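Local coordinates for N-acetyltransferase family protein (Bacillus anthracis, PDB 3LNB) that catalyses the transfer of an acetyl group from acetyl-coenzyme A to arylamines and inactivates the antibiotic sulfamethoxazole, at residues N34-F39 against L110-F115; S104-F109 against V139-H144; P46-E49 against N53-D56. The protein carries 1 engineered substitution. All coordinates share one frame; numbering follows the deposited sequence.

Contact 1: residues N34-F39 against L110-F115; sequences NLQKEF and LMDCGF. With FMT (formic acid), chain D.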
loop_
_atom_site.group_PDB
_atom_site.type_symbol
_atom_site.label_atom_id
_atom_site.label_comp_id
_atom_site.label_asym_id
_atom_site.label_seq_id
_atom_site.Cartn_x
_atom_site.Cartn_y
_atom_site.Cartn_z
ATOM N N ASN A 34 -21.781 -4.040 3.912
ATOM C CA ASN A 34 -21.679 -3.846 2.475
ATOM C C ASN A 34 -20.208 -3.853 2.081
ATOM O O ASN A 34 -19.820 -4.489 1.098
ATOM C CB ASN A 34 -22.312 -2.515 2.058
ATOM C CG ASN A 34 -22.234 -2.280 0.563
ATOM O OD1 ASN A 34 -21.174 -1.931 0.024
ATOM N ND2 ASN A 34 -23.350 -2.489 -0.124
ATOM N N LEU A 35 -19.392 -3.145 2.858
ATOM C CA LEU A 35 -17.959 -3.073 2.598
ATOM C C LEU A 35 -17.349 -4.476 2.588
ATOM O O LEU A 35 -16.589 -4.815 1.684
ATOM C CB LEU A 35 -17.263 -2.209 3.658
ATOM C CG LEU A 35 -15.775 -1.869 3.451
ATOM C CD1 LEU A 35 -15.350 -0.824 4.469
ATOM C CD2 LEU A 35 -14.911 -3.108 3.595
ATOM N N GLN A 36 -17.667 -5.284 3.597
ATOM C CA GLN A 36 -17.137 -6.640 3.670
ATOM C C GLN A 36 -17.521 -7.447 2.436
ATOM O O GLN A 36 -16.690 -8.138 1.850
ATOM C CB GLN A 36 -17.652 -7.358 4.923
ATOM C CG GLN A 36 -16.974 -6.936 6.224
ATOM C CD GLN A 36 -17.454 -7.747 7.419
ATOM O OE1 GLN A 36 -18.640 -7.763 7.735
ATOM N NE2 GLN A 36 -16.526 -8.427 8.086
ATOM N N LYS A 37 -18.790 -7.359 2.051
ATOM C CA LYS A 37 -19.286 -8.075 0.886
ATOM C C LYS A 37 -18.535 -7.648 -0.367
ATOM O O LYS A 37 -18.086 -8.489 -1.136
ATOM C CB LYS A 37 -20.783 -7.818 0.701
ATOM C CG LYS A 37 -21.646 -8.279 1.872
ATOM C CD LYS A 37 -23.116 -7.964 1.607
ATOM C CE LYS A 37 -23.982 -8.256 2.820
ATOM N NZ LYS A 37 -25.395 -7.853 2.562
ATOM N N GLU A 38 -18.399 -6.337 -0.567
ATOM C CA GLU A 38 -17.697 -5.826 -1.742
ATOM C C GLU A 38 -16.216 -6.159 -1.680
ATOM O O GLU A 38 -15.583 -6.431 -2.705
ATOM C CB GLU A 38 -17.855 -4.308 -1.857
ATOM C CG GLU A 38 -19.266 -3.815 -2.159
ATOM C CD GLU A 38 -19.806 -4.331 -3.486
ATOM O OE1 GLU A 38 -19.053 -4.362 -4.480
ATOM O OE2 GLU A 38 -20.999 -4.692 -3.537
ATOM N N PHE A 39 -15.661 -6.122 -0.475
ATOM C CA PHE A 39 -14.245 -6.410 -0.294
ATOM C C PHE A 39 -13.949 -7.834 -0.763
ATOM O O PHE A 39 -13.056 -8.050 -1.579
ATOM C CB PHE A 39 -13.855 -6.250 1.180
ATOM C CG PHE A 39 -12.378 -6.133 1.402
ATOM C CD1 PHE A 39 -11.731 -4.916 1.218
ATOM C CD2 PHE A 39 -11.627 -7.243 1.771
ATOM C CE1 PHE A 39 -10.356 -4.806 1.397
ATOM C CE2 PHE A 39 -10.254 -7.145 1.953
ATOM C CZ PHE A 39 -9.615 -5.926 1.766
ATOM N N LEU A 110 -10.802 -4.478 8.293
ATOM C CA LEU A 110 -10.377 -5.177 9.498
ATOM C C LEU A 110 -11.199 -4.780 10.725
ATOM O O LEU A 110 -11.369 -5.580 11.647
ATOM C CB LEU A 110 -8.885 -4.946 9.753
ATOM C CG LEU A 110 -7.947 -5.546 8.695
ATOM C CD1 LEU A 110 -6.492 -5.330 9.108
ATOM C CD2 LEU A 110 -8.236 -7.035 8.533
ATOM N N MET A 111 -11.700 -3.548 10.745
ATOM C CA MET A 111 -12.531 -3.114 11.863
ATOM C C MET A 111 -13.842 -3.899 11.773
ATOM O O MET A 111 -14.340 -4.404 12.777
ATOM C CB MET A 111 -12.814 -1.608 11.797
ATOM C CG MET A 111 -11.677 -0.704 12.300
ATOM S SD MET A 111 -11.334 -0.829 14.095
ATOM C CE MET A 111 -12.728 0.097 14.763
ATOM N N ASP A 112 -14.395 -4.004 10.567
ATOM C CA ASP A 112 -15.635 -4.749 10.374
ATOM C C ASP A 112 -15.439 -6.208 10.765
ATOM O O ASP A 112 -16.369 -6.864 11.238
ATOM C CB ASP A 112 -16.097 -4.675 8.922
ATOM C CG ASP A 112 -16.807 -3.380 8.601
ATOM O OD1 ASP A 112 -16.993 -2.556 9.522
ATOM O OD2 ASP A 112 -17.184 -3.191 7.427
ATOM N N CYS A 113 -14.223 -6.706 10.566
ATOM C CA CYS A 113 -13.898 -8.079 10.907
ATOM C C CYS A 113 -13.614 -8.216 12.399
ATOM O O CYS A 113 -13.393 -9.317 12.893
ATOM C CB CYS A 113 -12.701 -8.563 10.080
ATOM S SG CYS A 113 -13.114 -8.886 8.344
ATOM N N GLY A 114 -13.616 -7.092 13.109
ATOM C CA GLY A 114 -13.401 -7.119 14.549
ATOM C C GLY A 114 -11.976 -7.153 15.075
ATOM O O GLY A 114 -11.744 -7.632 16.188
ATOM N N PHE A 115 -11.012 -6.673 14.294
ATOM C CA PHE A 115 -9.630 -6.657 14.763
ATOM C C PHE A 115 -9.362 -5.371 15.530
ATOM O O PHE A 115 -10.059 -4.372 15.346
ATOM C CB PHE A 115 -8.633 -6.738 13.602
ATOM C CG PHE A 115 -8.540 -8.096 12.966
ATOM C CD1 PHE A 115 -9.395 -8.457 11.932
ATOM C CD2 PHE A 115 -7.592 -9.015 13.404
ATOM C CE1 PHE A 115 -9.309 -9.717 11.338
ATOM C CE2 PHE A 115 -7.496 -10.279 12.821
ATOM C CZ PHE A 115 -8.354 -10.634 11.786
HETATM C C FMT D . -15.660 -11.175 10.503
HETATM O O1 FMT D . -16.469 -10.826 9.666
HETATM O O2 FMT D . -14.525 -11.794 10.131
#
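Gln36 lays its aliphatic chain across the side chain of Asp112. Its CG packs 3.6 Å from Asp112 CB, and its CD sits almost as near. The two flat ends are turned well away from each other, with the amide and carboxylate planes 70° apart, so they do not stack. The Gln36 chain leaves the helix with CG anti to its own carbonyl carbon (chi1 -76°) and is extended at the next bond. This reach carries the amide past Asp112 to the end of helix 99-112. There the chain turns out of the helix in a Schellman motif. Gly114, with positive phi, sends its N to Met111 O at 2.8 Å, and Phe115 N bonds back to Leu110 O. At this turn Gln36 NE2 gives a weak hydrogen bond to the sulfur of Cys113, 3.5 Å from NE2 to SG, with an N-H...S angle of 147°. Gln36 NE2 also donates to O1 of a formic acid molecule, 2.9 Å away. The formic acid probably comes from the crystallisation liquor; it is also bound by the backbone N of Ile50.

Leu35 adds a looser touch, its CB 3.9 Å from Asp112 OD2. That oxygen is hydrogen-bonded to Thr33 OG1, which also meets the backbone N of Gln36 at the start of helix 34-42. Thr33 thus ties the first turn of one helix to the last turn of the other. Direct polar contact between the segments is weak, a single N-H...S bond beside carbon packing, while Thr33 and the formic acid take the stronger hydrogen bonds.

Contact 2: residues S104-F109 against V139-H144; sequences SLLYYF and VIIILH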
loop_
_atom_site.group_PDB
_atom_site.type_symbol
_atom_site.label_atom_id
_atom_site.label_comp_id
_atom_site.label_asym_id
_atom_site.label_seq_id
_atom_site.Cartn_x
_atom_site.Cartn_y
_atom_site.Cartn_z
ATOM N N SER A 104 -6.321 2.610 4.299
ATOM C CA SER A 104 -7.500 3.142 4.965
ATOM C C SER A 104 -8.632 2.143 4.719
ATOM O O SER A 104 -9.402 1.827 5.623
ATOM C CB SER A 104 -7.883 4.515 4.402
ATOM O OG SER A 104 -7.087 5.545 4.963
ATOM N N LEU A 105 -8.718 1.642 3.492
ATOM C CA LEU A 105 -9.742 0.664 3.141
ATOM C C LEU A 105 -9.562 -0.599 3.966
ATOM O O LEU A 105 -10.513 -1.099 4.571
ATOM C CB LEU A 105 -9.671 0.312 1.655
ATOM C CG LEU A 105 -10.641 -0.788 1.207
ATOM C CD1 LEU A 105 -12.088 -0.342 1.432
ATOM C CD2 LEU A 105 -10.406 -1.103 -0.253
ATOM N N LEU A 106 -8.339 -1.118 3.988
ATOM C CA LEU A 106 -8.051 -2.322 4.755
ATOM C C LEU A 106 -8.381 -2.083 6.229
ATOM O O LEU A 106 -8.855 -2.984 6.917
ATOM C CB LEU A 106 -6.578 -2.718 4.604
ATOM C CG LEU A 106 -6.118 -3.930 5.424
ATOM C CD1 LEU A 106 -6.981 -5.138 5.087
ATOM C CD2 LEU A 106 -4.658 -4.229 5.126
ATOM N N TYR A 107 -8.124 -0.870 6.708
ATOM C CA TYR A 107 -8.419 -0.537 8.098
ATOM C C TYR A 107 -9.908 -0.764 8.353
ATOM O O TYR A 107 -10.287 -1.492 9.271
ATOM C CB TYR A 107 -8.071 0.927 8.396
ATOM C CG TYR A 107 -8.750 1.467 9.640
ATOM C CD1 TYR A 107 -8.281 1.150 10.917
ATOM C CD2 TYR A 107 -9.907 2.241 9.539
ATOM C CE1 TYR A 107 -8.954 1.584 12.066
ATOM C CE2 TYR A 107 -10.589 2.682 10.677
ATOM C CZ TYR A 107 -10.110 2.346 11.938
ATOM O OH TYR A 107 -10.821 2.729 13.053
ATOM N N TYR A 108 -10.748 -0.133 7.539
ATOM C CA TYR A 108 -12.187 -0.276 7.692
ATOM C C TYR A 108 -12.594 -1.740 7.628
ATOM O O TYR A 108 -13.394 -2.199 8.441
ATOM C CB TYR A 108 -12.933 0.516 6.611
ATOM C CG TYR A 108 -12.928 2.010 6.844
ATOM C CD1 TYR A 108 -13.391 2.544 8.045
ATOM C CD2 TYR A 108 -12.458 2.890 5.871
ATOM C CE1 TYR A 108 -13.389 3.923 8.278
ATOM C CE2 TYR A 108 -12.448 4.275 6.093
ATOM C CZ TYR A 108 -12.918 4.781 7.298
ATOM O OH TYR A 108 -12.933 6.143 7.527
ATOM N N PHE A 109 -12.035 -2.469 6.669
ATOM C CA PHE A 109 -12.358 -3.881 6.523
ATOM C C PHE A 109 -12.023 -4.654 7.796
ATOM O O PHE A 109 -12.861 -5.392 8.320
ATOM C CB PHE A 109 -11.596 -4.496 5.347
ATOM C CG PHE A 109 -11.922 -5.949 5.114
ATOM C CD1 PHE A 109 -13.181 -6.328 4.667
ATOM C CD2 PHE A 109 -10.978 -6.936 5.370
ATOM C CE1 PHE A 109 -13.499 -7.674 4.479
ATOM C CE2 PHE A 109 -11.285 -8.288 5.186
ATOM C CZ PHE A 109 -12.547 -8.655 4.740
ATOM N N VAL A 139 0.806 5.859 5.174
ATOM C CA VAL A 139 -0.185 5.510 6.180
ATOM C C VAL A 139 -0.198 3.995 6.300
ATOM O O VAL A 139 -0.306 3.290 5.296
ATOM C CB VAL A 139 -1.601 5.990 5.773
ATOM C CG1 VAL A 139 -2.634 5.439 6.745
ATOM C CG2 VAL A 139 -1.652 7.520 5.739
ATOM N N ILE A 140 -0.071 3.500 7.527
ATOM C CA ILE A 140 -0.069 2.063 7.771
ATOM C C ILE A 140 -1.003 1.708 8.912
ATOM O O ILE A 140 -1.543 2.589 9.580
ATOM C CB ILE A 140 1.340 1.545 8.110
ATOM C CG1 ILE A 140 1.841 2.196 9.397
ATOM C CG2 ILE A 140 2.294 1.838 6.953
ATOM C CD1 ILE A 140 3.219 1.732 9.821
ATOM N N ILE A 141 -1.183 0.407 9.125
ATOM C CA ILE A 141 -2.056 -0.106 10.172
ATOM C C ILE A 141 -1.278 -0.829 11.261
ATOM O O ILE A 141 -0.349 -1.582 10.976
ATOM C CB ILE A 141 -3.082 -1.117 9.593
ATOM C CG1 ILE A 141 -4.044 -0.409 8.637
ATOM C CG2 ILE A 141 -3.845 -1.796 10.719
ATOM C CD1 ILE A 141 -4.873 -1.367 7.800
ATOM N N ILE A 142 -1.658 -0.592 12.512
ATOM C CA ILE A 142 -1.033 -1.279 13.631
ATOM C C ILE A 142 -2.131 -2.172 14.208
ATOM O O ILE A 142 -3.215 -1.697 14.537
ATOM C CB ILE A 142 -0.532 -0.296 14.715
ATOM C CG1 ILE A 142 0.518 0.646 14.119
ATOM C CG2 ILE A 142 0.045 -1.067 15.894
ATOM C CD1 ILE A 142 1.719 -0.062 13.519
ATOM N N LEU A 143 -1.847 -3.466 14.300
ATOM C CA LEU A 143 -2.803 -4.442 14.811
ATOM C C LEU A 143 -2.341 -5.038 16.131
ATOM O O LEU A 143 -1.177 -5.420 16.272
ATOM C CB LEU A 143 -2.986 -5.592 13.805
ATOM C CG LEU A 143 -3.697 -6.839 14.363
ATOM C CD1 LEU A 143 -5.193 -6.589 14.414
ATOM C CD2 LEU A 143 -3.404 -8.059 13.504
ATOM N N HIS A 144 -3.257 -5.115 17.092
ATOM C CA HIS A 144 -2.942 -5.706 18.383
ATOM C C HIS A 144 -3.656 -7.046 18.436
ATOM O O HIS A 144 -4.882 -7.108 18.344
ATOM C CB HIS A 144 -3.428 -4.834 19.541
ATOM C CG HIS A 144 -2.875 -5.251 20.866
ATOM N ND1 HIS A 144 -1.548 -5.080 21.202
ATOM C CD2 HIS A 144 -3.446 -5.896 21.910
ATOM C CE1 HIS A 144 -1.326 -5.604 22.394
ATOM N NE2 HIS A 144 -2.460 -6.107 22.845
#
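Ile141 points from strand 131-145 toward helix 99-112, and its long branch makes the contact. CB and CG1 lead outward from the strand, with CG1 anti to the carbonyl carbon (chi1 -66°) and CD1 continuing the extension (chi2 167°). The tip, CD1, does the touching. Ile141 CD1 meets Leu106 CG at 3.7 Å, with CB and CD2 of the same leucine both at 3.9 Å. The Leu106 and Ile141 side chains are set at a slant to each other. Ile141 CD1 also presses on the helix backbone, 3.5 Å from Tyr107 N and 3.7 Å from Tyr107 CA. This is helix-on-sheet packing within the arylamine N-acetyltransferase fold: helix 99-112 lies against an antiparallel sheet in which strand 131-145 runs between strands 116-126 and 148-152. Asn103, one residue before the helical segment, adds a polar tie through its ND2 to Val139 O. Tyr107 CB lies 4.0 Å from Ile141 CD1. The tyrosine ring, however, leads away from the strand segment, to Val117 and a cation-pi contact with Lys119.

Contact 3: residues P46-E49 against N53-D56; sequences PAKE and NDLD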
loop_
_atom_site.group_PDB
_atom_site.type_symbol
_atom_site.label_atom_id
_atom_site.label_comp_id
_atom_site.label_asym_id
_atom_site.label_seq_id
_atom_site.Cartn_x
_atom_site.Cartn_y
_atom_site.Cartn_z
ATOM N N PRO A 46 -13.705 -15.897 -0.826
ATOM C CA PRO A 46 -15.028 -16.317 -0.367
ATOM C C PRO A 46 -15.381 -15.624 0.939
ATOM O O PRO A 46 -14.535 -15.488 1.822
ATOM C CB PRO A 46 -14.859 -17.821 -0.177
ATOM C CG PRO A 46 -13.422 -17.930 0.254
ATOM C CD PRO A 46 -12.751 -17.019 -0.757
ATOM N N ALA A 47 -16.622 -15.174 1.052
ATOM C CA ALA A 47 -17.063 -14.524 2.276
ATOM C C ALA A 47 -16.918 -15.552 3.401
ATOM O O ALA A 47 -17.372 -16.689 3.277
ATOM C CB ALA A 47 -18.509 -14.079 2.137
ATOM N N LYS A 48 -16.274 -15.153 4.491
ATOM C CA LYS A 48 -16.056 -16.048 5.632
ATOM C C LYS A 48 -15.561 -15.226 6.816
ATOM O O LYS A 48 -15.260 -14.041 6.665
ATOM C CB LYS A 48 -15.005 -17.104 5.277
ATOM C CG LYS A 48 -13.613 -16.530 5.018
ATOM C CD LYS A 48 -12.605 -17.617 4.631
ATOM C CE LYS A 48 -11.241 -17.011 4.282
ATOM N NZ LYS A 48 -10.228 -18.040 3.920
ATOM N N GLU A 49 -15.485 -15.835 7.997
ATOM C CA GLU A 49 -14.991 -15.096 9.151
ATOM C C GLU A 49 -13.498 -14.950 8.941
ATOM O O GLU A 49 -12.827 -15.918 8.588
ATOM C CB GLU A 49 -15.222 -15.843 10.471
ATOM C CG GLU A 49 -14.558 -15.119 11.657
ATOM C CD GLU A 49 -14.691 -15.847 12.982
ATOM O OE1 GLU A 49 -14.374 -15.234 14.029
ATOM O OE2 GLU A 49 -15.103 -17.027 12.985
ATOM N N ASN A 53 -4.911 -15.658 11.320
ATOM C CA ASN A 53 -4.231 -16.495 10.347
ATOM C C ASN A 53 -4.670 -16.233 8.917
ATOM O O ASN A 53 -4.003 -16.664 7.990
ATOM C CB ASN A 53 -4.407 -17.983 10.686
ATOM C CG ASN A 53 -3.670 -18.389 11.961
ATOM O OD1 ASN A 53 -2.797 -17.664 12.450
ATOM N ND2 ASN A 53 -4.008 -19.558 12.495
ATOM N N ASP A 54 -5.778 -15.517 8.735
ATOM C CA ASP A 54 -6.287 -15.214 7.394
ATOM C C ASP A 54 -5.747 -13.911 6.808
ATOM O O ASP A 54 -6.055 -13.564 5.658
ATOM C CB ASP A 54 -7.816 -15.134 7.412
ATOM C CG ASP A 54 -8.469 -16.459 7.744
ATOM O OD1 ASP A 54 -8.201 -17.435 7.017
ATOM O OD2 ASP A 54 -9.250 -16.520 8.722
ATOM N N LEU A 55 -4.951 -13.191 7.595
ATOM C CA LEU A 55 -4.403 -11.914 7.154
ATOM C C LEU A 55 -3.432 -12.029 5.981
ATOM O O LEU A 55 -3.360 -11.131 5.140
ATOM C CB LEU A 55 -3.731 -11.195 8.330
ATOM C CG LEU A 55 -4.690 -10.746 9.439
ATOM C CD1 LEU A 55 -3.918 -10.178 10.621
ATOM C CD2 LEU A 55 -5.655 -9.719 8.882
ATOM N N ASP A 56 -2.697 -13.134 5.928
ATOM C CA ASP A 56 -1.735 -13.373 4.867
ATOM C C ASP A 56 -2.446 -13.441 3.523
ATOM O O ASP A 56 -2.004 -12.851 2.538
ATOM C CB ASP A 56 -1.006 -14.678 5.152
ATOM C CG ASP A 56 -0.442 -14.713 6.556
ATOM O OD1 ASP A 56 0.732 -14.335 6.738
ATOM O OD2 ASP A 56 -1.190 -15.088 7.486
#
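Lys48 and Glu49 are the residues of 46-49 that face Asp54. Pro46 and Ala47 bring the chain up to them as an extended loop without regular structure. Lys48 then sends its side chain toward the start of helix 55-65. Its CG lies between the backbone N and the carbonyl carbon (chi1 65°), and the rest of the chain is fully extended. The ammonium is thereby carried to Asp54, with Lys48 NZ 3.8 Å from Asp54 OD1. This is a long salt bridge, and Lys48 CE is only a little farther from Asp54 OD1, at 4.1 Å. Lys48 NZ has its stronger partner in Glu57, in the first turn of helix 55-65. The ammonium thus has two acidic neighbours, Glu57 and, at longer range, Asp54. They would probably favour its charged form.

Glu49 takes part through its backbone. Its carbonyl O lies 3.6 Å from Asp54 OD2, a near approach of two acceptors and not a bond. What holds OD2 is the backbone N of Thr51, in the short link between the segments. Asp54 therefore splits its carboxylate: OD2 fastens the link, while OD1 looks to the lysine.

The contact lies at the protein surface and spans an open bend of the chain. The loop follows helix 34-42, turns through 50-52 and enters helix 55-65. On that helix Leu55 packs on Phe115, which leads into strand 116-126, and Asp56 OD1 is hydrogen-bonded to His163, close before strand 165-166.

Contacts 1 and 2 share helix 99-112, and their centres lie 11 Å apart. Helix 34-42 packs on this helix, with Phe39 CD2 3.3 Å from Phe109 CE1, while strand 131-145 packs on it through contact 2. Contact 3 falls within the chain between the two segments of contact 1, their centres also 11 Å apart. Leu55, on helix 55-65 of contact 3, packs on residues of the other two segment pairs: Leu55 CD2 is 3.7 Å from Leu110 CD2, and Leu55 CD1 3.6 Å from Leu143 CD2. Contact 2 lies nearest the chain's centre. The Ile141 side chain is about 13 Å from the bound coenzyme A; it lies near, without touching, Cys99, His138 and Asp153, probably the family's catalytic triad.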